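Local coordinates for protein esterase (Staphylococcus aureus subsp. aureus USA300_TCH1516, PDB 3D7R) that is a putative esterase of the alpha/beta hydrolase fold that probably hydrolyses ester bonds in a substrate not yet identified, at residues I102-N107 / S173-A178; R56-R61 / K137-F141; L179-Q183 / K244-P248; L216-D220 / G265-P271. All blocks are in the same frame, centred on the assembly; numbering follows the deposited sequence.

Contact 1: I102-N107 / S173-A178; sequences IHGGFN and SGGALA
Leu177 overlaps Ile102 with its CD1 branch, which lies 3.6 Å from Ile102 CG2. The two side chains are nearly perpendicular. The 102-107 loop carries the His-Gly-Gly sequence that forms the oxyanion hole in relatives of hormone-sensitive lipase. Helix 173-187 begins at Ser173, within a Gly-Asp-Gly-Ser-Gly-Gly sequence (170-175). It resembles the nucleophile-elbow motif of those alpha/beta hydrolases, but Gly172 stands where they carry the serine, and no catalytic role is implied for Ser173. The loop and the helix start fit closely at the glycines. Gly174 CA makes a CH...O contact with Ile102 O at 3.3 Å. Asn107 and Leu177 run antiparallel alongside each other, with Asn107 OD1 3.2 Å from Leu177 CD1. Trp235 of helix 225-236 covers both. Ser173 turns OG toward the loop (chi1 66°) and brings it 2.8 Å from Phe106 N. Three waters join the backbones and polar side chains. Water 1 accepts from Gly105 N and Ser173 N and also sits over one face of the Phe106 ring. Water 2 accepts from Asn107 ND2 and donates to Ser173 O. Water 3 donates to Asn107 OD1 at 2.6 Å and is hydrogen-bonded to Ser173 OG, also at 2.6 Å.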
loop_
_atom_site.group_PDB
_atom_site.type_symbol
_atom_site.label_atom_id
_atom_site.label_comp_id
_atom_site.label_asym_id
_atom_site.label_seq_id
_atom_site.Cartn_x
_atom_site.Cartn_y
_atom_site.Cartn_z
ATOM N N ILE A 102 2.308 4.714 0.737
ATOM C CA ILE A 102 2.515 3.692 1.781
ATOM C C ILE A 102 2.816 2.340 1.105
ATOM O O ILE A 102 1.918 1.698 0.552
ATOM C CB ILE A 102 1.280 3.571 2.729
ATOM C CG1 ILE A 102 0.786 4.960 3.228
ATOM C CG2 ILE A 102 1.591 2.624 3.893
ATOM C CD1 ILE A 102 1.860 5.854 3.927
ATOM N N HIS A 103 4.081 1.924 1.144
ATOM C CA HIS A 103 4.537 0.805 0.344
ATOM C C HIS A 103 4.088 -0.555 0.907
ATOM O O HIS A 103 3.917 -0.710 2.122
ATOM C CB HIS A 103 6.056 0.856 0.188
ATOM C CG HIS A 103 6.801 0.500 1.439
ATOM N ND1 HIS A 103 7.060 -0.804 1.802
ATOM C CD2 HIS A 103 7.364 1.274 2.396
ATOM C CE1 HIS A 103 7.754 -0.820 2.927
ATOM N NE2 HIS A 103 7.955 0.429 3.307
ATOM N N GLY A 104 3.875 -1.529 0.022
ATOM C CA GLY A 104 3.534 -2.897 0.463
ATOM C C GLY A 104 4.715 -3.670 1.053
ATOM O O GLY A 104 5.865 -3.202 1.041
ATOM N N GLY A 105 4.435 -4.850 1.597
ATOM C CA GLY A 105 5.512 -5.686 2.157
ATOM C C GLY A 105 5.106 -6.310 3.474
ATOM O O GLY A 105 5.958 -6.769 4.241
ATOM N N PHE A 106 3.802 -6.295 3.736
ATOM C CA PHE A 106 3.183 -6.966 4.894
ATOM C C PHE A 106 3.602 -6.420 6.259
ATOM O O PHE A 106 3.424 -7.093 7.268
ATOM C CB PHE A 106 3.360 -8.496 4.806
ATOM C CG PHE A 106 3.170 -9.034 3.409
ATOM C CD1 PHE A 106 1.891 -9.211 2.883
ATOM C CD2 PHE A 106 4.276 -9.312 2.608
ATOM C CE1 PHE A 106 1.722 -9.674 1.568
ATOM C CE2 PHE A 106 4.121 -9.783 1.287
ATOM C CZ PHE A 106 2.841 -9.968 0.770
ATOM N N ASN A 107 4.123 -5.189 6.275
ATOM C CA ASN A 107 4.637 -4.518 7.486
ATOM C C ASN A 107 5.874 -5.209 8.045
ATOM O O ASN A 107 6.208 -5.034 9.226
ATOM C CB ASN A 107 3.559 -4.350 8.580
ATOM C CG ASN A 107 2.308 -3.628 8.059
ATOM O OD1 ASN A 107 2.400 -2.520 7.545
ATOM N ND2 ASN A 107 1.149 -4.276 8.166
ATOM N N SER A 173 -0.405 -4.678 1.545
ATOM C CA SER A 173 -0.614 -4.321 2.938
ATOM C C SER A 173 -0.563 -2.805 3.109
ATOM O O SER A 173 -1.191 -2.268 4.008
ATOM C CB SER A 173 0.449 -4.980 3.811
ATOM O OG SER A 173 1.736 -4.460 3.513
ATOM N N GLY A 174 0.167 -2.122 2.231
ATOM C CA GLY A 174 0.249 -0.653 2.226
ATOM C C GLY A 174 -1.076 0.002 1.840
ATOM O O GLY A 174 -1.412 1.109 2.313
ATOM N N GLY A 175 -1.840 -0.685 0.993
ATOM C CA GLY A 175 -3.186 -0.235 0.642
ATOM C C GLY A 175 -4.100 -0.367 1.845
ATOM O O GLY A 175 -4.939 0.499 2.082
ATOM N N ALA A 176 -3.962 -1.465 2.598
ATOM C CA ALA A 176 -4.670 -1.610 3.880
ATOM C C ALA A 176 -4.288 -0.499 4.857
ATOM O O ALA A 176 -5.164 0.138 5.459
ATOM C CB ALA A 176 -4.411 -3.004 4.508
ATOM N N LEU A 177 -2.992 -0.232 4.995
ATOM C CA LEU A 177 -2.523 0.853 5.874
ATOM C C LEU A 177 -3.090 2.208 5.429
ATOM O O LEU A 177 -3.555 2.993 6.245
ATOM C CB LEU A 177 -0.983 0.949 5.897
ATOM C CG LEU A 177 -0.108 -0.101 6.571
ATOM C CD1 LEU A 177 1.330 0.429 6.735
ATOM C CD2 LEU A 177 -0.667 -0.487 7.955
ATOM N N ALA A 178 -3.067 2.461 4.127
ATOM C CA ALA A 178 -3.571 3.718 3.579
ATOM C C ALA A 178 -5.055 3.903 3.882
ATOM O O ALA A 178 -5.443 4.960 4.381
ATOM C CB ALA A 178 -3.301 3.796 2.074
HETATM O O HOH W 1 2.043 -6.314 0.979
HETATM O O HOH W 2 -1.450 -3.447 6.838
HETATM O O HOH W 3 2.141 -2.323 4.928
#

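Contact 2: R56-R61 / K137-F141; sequences REIENR and KTPEF
Pro139 packs its ring against the backbone of helix 46-61, with Pro139 CD 3.7 Å from Glu57 N. This N-terminal helix lies over the loop that follows strand 129-133 of the alpha/beta hydrolase sheet. The placement recalls the N-terminal cap helices of hormone-sensitive lipase relatives. A cis peptide bond precedes Pro139. The packed side continues at Asn60, whose side chain lies across that of Lys137. Asn60 ND2 is 3.3 Å from Lys137 CB. Asn60 OD1 accepts from Arg56 NH2, which comes from above the carbonyl plane, and ND2 donates to Ala108 O and to water 5. That water also donates to Lys137 O and accepts from Glu140 N.

The outer side is looser and charged. Arg61 is exposed and joins Glu57 and Glu140 in a salt-bridge network. Arg61 NE bonds Glu140 OE1 at 2.7 Å, but the angle of 130° makes it weak. Arg61 NH2 has a weak bond to Glu140 OE2 at 3.4 Å. The guanidinium and the Glu140 carboxylate stand 87° apart. A weak bond, also part of a salt bridge, runs from Arg61 NH2 to Glu57 OE2 at 2.7 Å. Water 4 donates to Glu57 O and, at 2.9 Å, to Glu140 OE1.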
loop_
_atom_site.group_PDB
_atom_site.type_symbol
_atom_site.label_atom_id
_atom_site.label_comp_id
_atom_site.label_asym_id
_atom_site.label_seq_id
_atom_site.Cartn_x
_atom_site.Cartn_y
_atom_site.Cartn_z
ATOM N N ARG A 56 14.165 -10.468 9.190
ATOM C CA ARG A 56 13.574 -9.128 9.034
ATOM C C ARG A 56 13.965 -8.198 10.192
ATOM O O ARG A 56 14.190 -7.014 9.996
ATOM C CB ARG A 56 12.043 -9.190 8.899
ATOM C CG ARG A 56 11.495 -9.933 7.654
ATOM C CD ARG A 56 12.210 -9.549 6.351
ATOM N NE ARG A 56 12.357 -8.097 6.217
ATOM C CZ ARG A 56 13.254 -7.511 5.422
ATOM N NH1 ARG A 56 14.042 -8.267 4.664
ATOM N NH2 ARG A 56 13.348 -6.178 5.366
ATOM N N GLU A 57 14.053 -8.734 11.403
ATOM C CA GLU A 57 14.491 -7.900 12.526
ATOM C C GLU A 57 15.821 -7.187 12.199
ATOM O O GLU A 57 15.963 -5.982 12.433
ATOM C CB GLU A 57 14.642 -8.719 13.811
ATOM C CG GLU A 57 14.924 -7.844 15.036
ATOM C CD GLU A 57 15.038 -8.640 16.321
ATOM O OE1 GLU A 57 14.958 -9.901 16.280
ATOM O OE2 GLU A 57 15.210 -7.998 17.383
ATOM N N ILE A 58 16.764 -7.960 11.662
ATOM C CA ILE A 58 18.123 -7.508 11.332
ATOM C C ILE A 58 18.120 -6.574 10.127
ATOM O O ILE A 58 18.722 -5.486 10.173
ATOM C CB ILE A 58 19.058 -8.729 11.042
ATOM C CG1 ILE A 58 19.315 -9.520 12.328
ATOM C CG2 ILE A 58 20.391 -8.283 10.437
ATOM C CD1 ILE A 58 20.064 -10.872 12.078
ATOM N N GLU A 59 17.420 -6.982 9.066
ATOM C CA GLU A 59 17.385 -6.203 7.834
ATOM C C GLU A 59 16.666 -4.883 8.017
ATOM O O GLU A 59 17.073 -3.881 7.441
ATOM C CB GLU A 59 16.749 -7.002 6.681
ATOM C CG GLU A 59 17.603 -8.205 6.203
ATOM C CD GLU A 59 19.025 -7.815 5.818
ATOM O OE1 GLU A 59 19.214 -6.775 5.144
ATOM O OE2 GLU A 59 19.956 -8.560 6.191
ATOM N N ASN A 60 15.591 -4.880 8.803
ATOM C CA ASN A 60 14.778 -3.674 8.951
ATOM C C ASN A 60 15.480 -2.538 9.692
ATOM O O ASN A 60 15.091 -1.386 9.536
ATOM C CB ASN A 60 13.433 -3.985 9.626
ATOM C CG ASN A 60 12.462 -4.708 8.701
ATOM O OD1 ASN A 60 12.604 -4.681 7.469
ATOM N ND2 ASN A 60 11.477 -5.373 9.291
ATOM N N ARG A 61 16.476 -2.864 10.517
ATOM C CA ARG A 61 17.216 -1.843 11.279
ATOM C C ARG A 61 18.175 -1.047 10.405
ATOM O O ARG A 61 18.550 0.079 10.749
ATOM C CB ARG A 61 17.987 -2.445 12.463
ATOM C CG ARG A 61 17.111 -3.038 13.533
ATOM C CD ARG A 61 17.807 -3.061 14.879
ATOM N NE ARG A 61 17.005 -3.771 15.871
ATOM C CZ ARG A 61 17.199 -5.029 16.271
ATOM N NH1 ARG A 61 18.193 -5.769 15.780
ATOM N NH2 ARG A 61 16.387 -5.550 17.185
ATOM N N LYS A 137 8.567 -1.236 11.033
ATOM C CA LYS A 137 8.223 -2.572 10.586
ATOM C C LYS A 137 8.280 -3.583 11.700
ATOM O O LYS A 137 9.099 -3.475 12.643
ATOM C CB LYS A 137 9.199 -3.049 9.498
ATOM C CG LYS A 137 9.328 -2.164 8.268
ATOM C CD LYS A 137 7.975 -1.889 7.639
ATOM C CE LYS A 137 8.113 -1.308 6.222
ATOM N NZ LYS A 137 8.774 0.091 6.211
ATOM N N THR A 138 7.432 -4.600 11.564
ATOM C CA THR A 138 7.535 -5.793 12.378
ATOM C C THR A 138 8.710 -6.651 11.845
ATOM O O THR A 138 9.089 -6.522 10.676
ATOM C CB THR A 138 6.150 -6.535 12.456
ATOM O OG1 THR A 138 5.848 -6.896 13.815
ATOM C CG2 THR A 138 6.032 -7.760 11.516
ATOM N N PRO A 139 9.264 -7.565 12.671
ATOM C CA PRO A 139 8.786 -8.001 13.983
ATOM C C PRO A 139 9.134 -7.103 15.168
ATOM O O PRO A 139 8.593 -7.331 16.252
ATOM C CB PRO A 139 9.463 -9.368 14.164
ATOM C CG PRO A 139 10.783 -9.200 13.440
ATOM C CD PRO A 139 10.468 -8.308 12.249
ATOM N N GLU A 140 10.033 -6.132 15.003
ATOM C CA GLU A 140 10.419 -5.287 16.153
ATOM C C GLU A 140 9.325 -4.286 16.562
ATOM O O GLU A 140 9.059 -4.054 17.745
ATOM C CB GLU A 140 11.735 -4.552 15.888
ATOM C CG GLU A 140 12.193 -3.697 17.072
ATOM C CD GLU A 140 13.676 -3.354 17.030
ATOM O OE1 GLU A 140 14.290 -3.400 15.940
ATOM O OE2 GLU A 140 14.231 -3.023 18.106
ATOM N N PHE A 141 8.700 -3.682 15.571
ATOM C CA PHE A 141 7.652 -2.704 15.832
ATOM C C PHE A 141 6.263 -3.213 15.464
ATOM O O PHE A 141 6.103 -4.226 14.771
ATOM C CB PHE A 141 8.013 -1.381 15.143
ATOM C CG PHE A 141 9.353 -0.840 15.584
ATOM C CD1 PHE A 141 9.484 -0.217 16.828
ATOM C CD2 PHE A 141 10.487 -1.006 14.796
ATOM C CE1 PHE A 141 10.715 0.256 17.259
ATOM C CE2 PHE A 141 11.721 -0.541 15.218
ATOM C CZ PHE A 141 11.844 0.096 16.449
HETATM O O HOH W 4 13.890 -4.357 13.264
HETATM O O HOH W 5 11.419 -5.024 12.404
#

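Contact 3: L179-Q183 / K244-P248; sequences LSFVQ and KRISP
Gln183 stands almost square to Pro248. Its chain is extended beyond CG, which carries the amide alongside the proline ring. Gln183 NE2 donates to Pro248 O at 3.0 Å. The bond is nearly straight at 171°, and the acceptor lies in the amide plane. Gln183 OE1 rests 3.2 Å from Pro248 CB and accepts from water 6, which also donates to Lys244 O. A second bond from NE2 goes to Thr252 O. Bonds at both its oxygen and its nitrogen thus fix the rotation of the Gln183 amide.

Leu179 meets the same proline obliquely, with Leu179 CD2 3.7 Å from Pro248 CB. Pro248 CB thus sits against both side chains, one turn apart on the helix. Ser180 points OG at the turn, anti to its own nitrogen (chi1 172°). Ser180 OG donates to Arg245 O at 2.9 Å, arriving well off the end of the carbonyl at a C=O...donor angle of 113°. Arg245 NH2 forms a salt bridge with Asp144 OD1. Leu179 also reaches Leu196 and Leu198 of strand 195-199. The arrangement is that of an alpha/beta hydrolase in which the loop after helix 225-236 covers the helix following the turn that corresponds to the nucleophile elbow of relatives.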
loop_
_atom_site.group_PDB
_atom_site.type_symbol
_atom_site.label_atom_id
_atom_site.label_comp_id
_atom_site.label_asym_id
_atom_site.label_seq_id
_atom_site.Cartn_x
_atom_site.Cartn_y
_atom_site.Cartn_z
ATOM N N LEU A 179 -5.886 2.891 3.597
ATOM C CA LEU A 179 -7.323 3.004 3.917
ATOM C C LEU A 179 -7.559 3.145 5.432
ATOM O O LEU A 179 -8.309 4.025 5.871
ATOM C CB LEU A 179 -8.137 1.822 3.343
ATOM C CG LEU A 179 -9.622 1.760 3.750
ATOM C CD1 LEU A 179 -10.407 3.003 3.332
ATOM C CD2 LEU A 179 -10.317 0.522 3.209
ATOM N N SER A 180 -6.949 2.262 6.222
ATOM C CA SER A 180 -7.072 2.333 7.679
ATOM C C SER A 180 -6.624 3.702 8.240
ATOM O O SER A 180 -7.252 4.255 9.156
ATOM C CB SER A 180 -6.279 1.188 8.316
ATOM O OG SER A 180 -6.220 1.342 9.714
ATOM N N PHE A 181 -5.553 4.254 7.686
ATOM C CA PHE A 181 -5.068 5.566 8.121
ATOM C C PHE A 181 -6.065 6.694 7.782
ATOM O O PHE A 181 -6.324 7.568 8.596
ATOM C CB PHE A 181 -3.665 5.861 7.559
ATOM C CG PHE A 181 -3.205 7.290 7.806
ATOM C CD1 PHE A 181 -2.893 7.720 9.089
ATOM C CD2 PHE A 181 -3.115 8.203 6.745
ATOM C CE1 PHE A 181 -2.511 9.045 9.329
ATOM C CE2 PHE A 181 -2.713 9.533 6.977
ATOM C CZ PHE A 181 -2.411 9.941 8.258
ATOM N N VAL A 182 -6.636 6.672 6.582
ATOM C CA VAL A 182 -7.632 7.694 6.213
ATOM C C VAL A 182 -8.901 7.541 7.073
ATOM O O VAL A 182 -9.535 8.528 7.450
ATOM C CB VAL A 182 -7.926 7.658 4.687
ATOM C CG1 VAL A 182 -9.113 8.564 4.331
ATOM C CG2 VAL A 182 -6.640 8.047 3.905
ATOM N N GLN A 183 -9.249 6.299 7.398
ATOM C CA GLN A 183 -10.361 6.013 8.302
ATOM C C GLN A 183 -10.090 6.573 9.701
ATOM O O GLN A 183 -10.996 7.108 10.357
ATOM C CB GLN A 183 -10.622 4.507 8.359
ATOM C CG GLN A 183 -11.293 3.931 7.111
ATOM C CD GLN A 183 -11.333 2.397 7.082
ATOM O OE1 GLN A 183 -10.499 1.735 7.694
ATOM N NE2 GLN A 183 -12.299 1.836 6.354
ATOM N N LYS A 244 -10.727 -3.410 12.970
ATOM C CA LYS A 244 -10.841 -2.552 11.799
ATOM C C LYS A 244 -9.554 -1.791 11.463
ATOM O O LYS A 244 -9.351 -1.385 10.326
ATOM C CB LYS A 244 -12.004 -1.581 11.970
ATOM C CG LYS A 244 -11.854 -0.550 13.118
ATOM C CD LYS A 244 -13.123 0.321 13.245
ATOM C CE LYS A 244 -12.911 1.491 14.190
ATOM N NZ LYS A 244 -12.840 1.016 15.597
ATOM N N ARG A 245 -8.676 -1.577 12.440
ATOM C CA ARG A 245 -7.420 -0.894 12.108
ATOM C C ARG A 245 -6.475 -1.800 11.303
ATOM O O ARG A 245 -5.617 -1.315 10.553
ATOM C CB ARG A 245 -6.717 -0.377 13.373
ATOM C CG ARG A 245 -7.567 0.533 14.270
ATOM C CD ARG A 245 -6.927 0.609 15.673
ATOM N NE ARG A 245 -5.676 1.325 15.551
ATOM C CZ ARG A 245 -4.617 1.212 16.345
ATOM N NH1 ARG A 245 -4.594 0.374 17.390
ATOM N NH2 ARG A 245 -3.569 1.964 16.072
ATOM N N ILE A 246 -6.639 -3.105 11.476
ATOM C CA ILE A 246 -5.835 -4.125 10.781
ATOM C C ILE A 246 -6.499 -4.561 9.466
ATOM O O ILE A 246 -5.831 -4.709 8.444
ATOM C CB ILE A 246 -5.641 -5.362 11.682
ATOM C CG1 ILE A 246 -4.858 -4.959 12.943
ATOM C CG2 ILE A 246 -4.910 -6.483 10.912
ATOM C CD1 ILE A 246 -4.920 -5.967 14.037
ATOM N N SER A 247 -7.814 -4.761 9.518
ATOM C CA SER A 247 -8.619 -5.151 8.378
ATOM C C SER A 247 -9.638 -4.035 8.124
ATOM O O SER A 247 -10.760 -4.104 8.627
ATOM C CB SER A 247 -9.322 -6.477 8.676
ATOM O OG SER A 247 -8.383 -7.537 8.749
ATOM N N PRO A 248 -9.232 -2.987 7.376
ATOM C CA PRO A 248 -10.034 -1.787 7.156
ATOM C C PRO A 248 -11.345 -2.016 6.374
ATOM O O PRO A 248 -12.212 -1.122 6.331
ATOM C CB PRO A 248 -9.071 -0.868 6.391
ATOM C CG PRO A 248 -8.140 -1.790 5.706
ATOM C CD PRO A 248 -7.925 -2.886 6.697
HETATM O O HOH W 6 -10.202 1.407 10.254
#

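Contact 4: L216-D220 / G265-P271; sequences LIEQD and GREMTHP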
loop_
_atom_site.group_PDB
_atom_site.type_symbol
_atom_site.label_atom_id
_atom_site.label_comp_id
_atom_site.label_asym_id
_atom_site.label_seq_id
_atom_site.Cartn_x
_atom_site.Cartn_y
_atom_site.Cartn_z
ATOM N N LEU A 216 -9.165 -19.859 -7.116
ATOM C CA LEU A 216 -8.498 -18.560 -6.926
ATOM C C LEU A 216 -7.167 -18.692 -6.186
ATOM O O LEU A 216 -6.169 -18.086 -6.585
ATOM C CB LEU A 216 -9.413 -17.539 -6.234
ATOM C CG LEU A 216 -8.811 -16.139 -6.022
ATOM C CD1 LEU A 216 -8.369 -15.487 -7.346
ATOM C CD2 LEU A 216 -9.783 -15.216 -5.281
ATOM N N ILE A 217 -7.146 -19.503 -5.129
ATOM C CA ILE A 217 -5.912 -19.763 -4.377
ATOM C C ILE A 217 -4.786 -20.316 -5.282
ATOM O O ILE A 217 -3.630 -19.896 -5.167
ATOM C CB ILE A 217 -6.174 -20.669 -3.158
ATOM C CG1 ILE A 217 -6.968 -19.880 -2.101
ATOM C CG2 ILE A 217 -4.842 -21.178 -2.556
ATOM C CD1 ILE A 217 -7.784 -20.745 -1.186
ATOM N N GLU A 218 -5.151 -21.233 -6.179
ATOM C CA GLU A 218 -4.228 -21.819 -7.152
ATOM C C GLU A 218 -3.726 -20.842 -8.229
ATOM O O GLU A 218 -2.708 -21.105 -8.874
ATOM C CB GLU A 218 -4.874 -23.055 -7.821
ATOM C CG GLU A 218 -5.265 -24.192 -6.864
ATOM C CD GLU A 218 -4.098 -24.761 -6.044
ATOM O OE1 GLU A 218 -2.911 -24.506 -6.355
ATOM O OE2 GLU A 218 -4.374 -25.477 -5.066
ATOM N N GLN A 219 -4.440 -19.738 -8.442
ATOM C CA GLN A 219 -3.970 -18.697 -9.364
ATOM C C GLN A 219 -3.006 -17.685 -8.732
ATOM O O GLN A 219 -2.308 -16.965 -9.447
ATOM C CB GLN A 219 -5.152 -17.944 -10.003
ATOM C CG GLN A 219 -5.964 -18.764 -11.006
ATOM C CD GLN A 219 -5.109 -19.363 -12.131
ATOM O OE1 GLN A 219 -4.246 -18.692 -12.712
ATOM N NE2 GLN A 219 -5.340 -20.640 -12.428
ATOM N N ASP A 220 -2.977 -17.621 -7.401
ATOM C CA ASP A 220 -2.209 -16.588 -6.698
ATOM C C ASP A 220 -0.856 -17.120 -6.242
ATOM O O ASP A 220 -0.773 -17.813 -5.241
ATOM C CB ASP A 220 -2.985 -16.062 -5.479
ATOM C CG ASP A 220 -2.374 -14.792 -4.892
ATOM O OD1 ASP A 220 -1.177 -14.515 -5.109
ATOM O OD2 ASP A 220 -3.098 -14.038 -4.219
ATOM N N GLY A 265 -7.732 -10.066 -11.069
ATOM C CA GLY A 265 -8.618 -11.204 -10.818
ATOM C C GLY A 265 -7.867 -12.450 -10.357
ATOM O O GLY A 265 -8.488 -13.407 -9.884
ATOM N N ARG A 266 -6.537 -12.436 -10.472
ATOM C CA ARG A 266 -5.719 -13.585 -10.039
ATOM C C ARG A 266 -5.046 -13.405 -8.671
ATOM O O ARG A 266 -4.004 -14.019 -8.390
ATOM C CB ARG A 266 -4.698 -13.977 -11.118
ATOM C CG ARG A 266 -5.390 -14.516 -12.358
ATOM C CD ARG A 266 -4.460 -15.081 -13.434
ATOM N NE ARG A 266 -5.292 -15.460 -14.587
ATOM C CZ ARG A 266 -4.847 -15.746 -15.808
ATOM N NH1 ARG A 266 -3.546 -15.714 -16.089
ATOM N NH2 ARG A 266 -5.714 -16.060 -16.761
ATOM N N GLU A 267 -5.636 -12.579 -7.818
ATOM C CA GLU A 267 -5.130 -12.411 -6.462
ATOM C C GLU A 267 -6.220 -12.727 -5.444
ATOM O O GLU A 267 -7.380 -12.407 -5.676
ATOM C CB GLU A 267 -4.547 -11.003 -6.242
ATOM C CG GLU A 267 -5.484 -9.830 -6.545
ATOM C CD GLU A 267 -4.877 -8.481 -6.159
ATOM O OE1 GLU A 267 -4.350 -8.376 -5.036
ATOM O OE2 GLU A 267 -4.920 -7.530 -6.970
HETATM N N MSE A 268 -5.831 -13.344 -4.319
HETATM C CA MSE A 268 -6.785 -13.867 -3.325
HETATM C C MSE A 268 -7.597 -12.775 -2.636
HETATM O O MSE A 268 -8.577 -13.062 -1.957
HETATM C CB MSE A 268 -6.036 -14.647 -2.241
HETATM C CG MSE A 268 -5.709 -16.085 -2.567
HETATM SE SE MSE A 268 -4.380 -16.762 -1.241
HETATM C CE MSE A 268 -5.048 -15.908 0.329
ATOM N N THR A 269 -7.157 -11.533 -2.793
ATOM C CA THR A 269 -7.828 -10.346 -2.233
ATOM C C THR A 269 -9.007 -9.925 -3.067
ATOM O O THR A 269 -9.725 -8.998 -2.693
ATOM C CB THR A 269 -6.877 -9.138 -2.205
ATOM O OG1 THR A 269 -6.251 -9.021 -3.488
ATOM C CG2 THR A 269 -5.786 -9.322 -1.156
ATOM N N HIS A 270 -9.198 -10.573 -4.215
ATOM C CA HIS A 270 -10.197 -10.075 -5.159
ATOM C C HIS A 270 -11.644 -10.104 -4.614
ATOM O O HIS A 270 -12.355 -9.106 -4.763
ATOM C CB HIS A 270 -10.053 -10.708 -6.553
ATOM C CG HIS A 270 -11.002 -10.145 -7.567
ATOM N ND1 HIS A 270 -12.269 -10.658 -7.767
ATOM C CD2 HIS A 270 -10.882 -9.101 -8.423
ATOM C CE1 HIS A 270 -12.882 -9.960 -8.707
ATOM N NE2 HIS A 270 -12.059 -9.011 -9.122
ATOM N N PRO A 271 -12.093 -11.227 -4.002
ATOM C CA PRO A 271 -13.406 -11.164 -3.338
ATOM C C PRO A 271 -13.569 -10.019 -2.336
ATOM O O PRO A 271 -14.620 -9.377 -2.340
ATOM C CB PRO A 271 -13.501 -12.508 -2.619
ATOM C CG PRO A 271 -12.726 -13.434 -3.525
ATOM C CD PRO A 271 -11.528 -12.592 -3.918
HETATM O O HOH W 7 -1.068 -12.980 -7.531
#
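The Arg266 guanidinium has Gln219 OE1 over one face, 3.9 Å from Arg266 NE. The amide and guanidinium planes are 60° apart. Nearer the backbones, Gln219 CB lies 4.1 Å from Arg266 CB. The Asp220 carboxylate is the other flat group. Met268 N donates to Asp220 OD2 at 2.8 Å, approaching on the anti side and 24° out of the carboxylate plane. The torsion that sets CG opposite the nitrogen (chi1 -168°) brings the carboxylate to this N-H. Asp220 OD1 accepts from water 7, which also donates to Arg266 O, and from the backbone nitrogens of Val222 and Leu223. This buried carboxylate is thus bound through both oxygens.

Residues 265-271 follow strand 259-264 of the alpha/beta hydrolase sheet and lead into helix 270-282. Glu267 to His270 form a type I beta turn. The Glu267 side chain leads away from helix 214-219. Its carboxylate bonds Ser200 OG, Gly264 N and His297 ND1, and the last pairing is consistent with the acid and histidine of a hydrolase triad.

Leu216 buries the most surface on the helix side. Leu216 CD1 lies 3.3 Å from Gly265 O. Leu216 CD2 reaches the CD corner of the Pro271 ring, unusually close at 3.4 Å. Met268, a selenomethionine, crosses exposed Ile217 at a slant, with Ile217 CG1 4.0 Å from Met268 CG and 4.1 Å from Met268 SE.

How the contacts relate
Contacts 1 and 3 lie in the core and share helix 173-187. Contact 1 uses its first turns and contact 3 the next ones, and Ala176 O touches Pro248 CG between them. Contacts 2 and 4 are only partly buried, each about 18 Å from the chain centre, and their centres are about 28 Å apart. Contact 2 touches contact 1 through a probable Asn107 O to Thr138 N bond. The chemistry follows the depth. Contact 1 relies on glycines and bridging water, and contact 3 on neutral side chains bound to carbonyls. Contact 2 turns charged groups outward. Contact 4 combines a buried carboxylate with apolar packing that reaches the surface at Ile217.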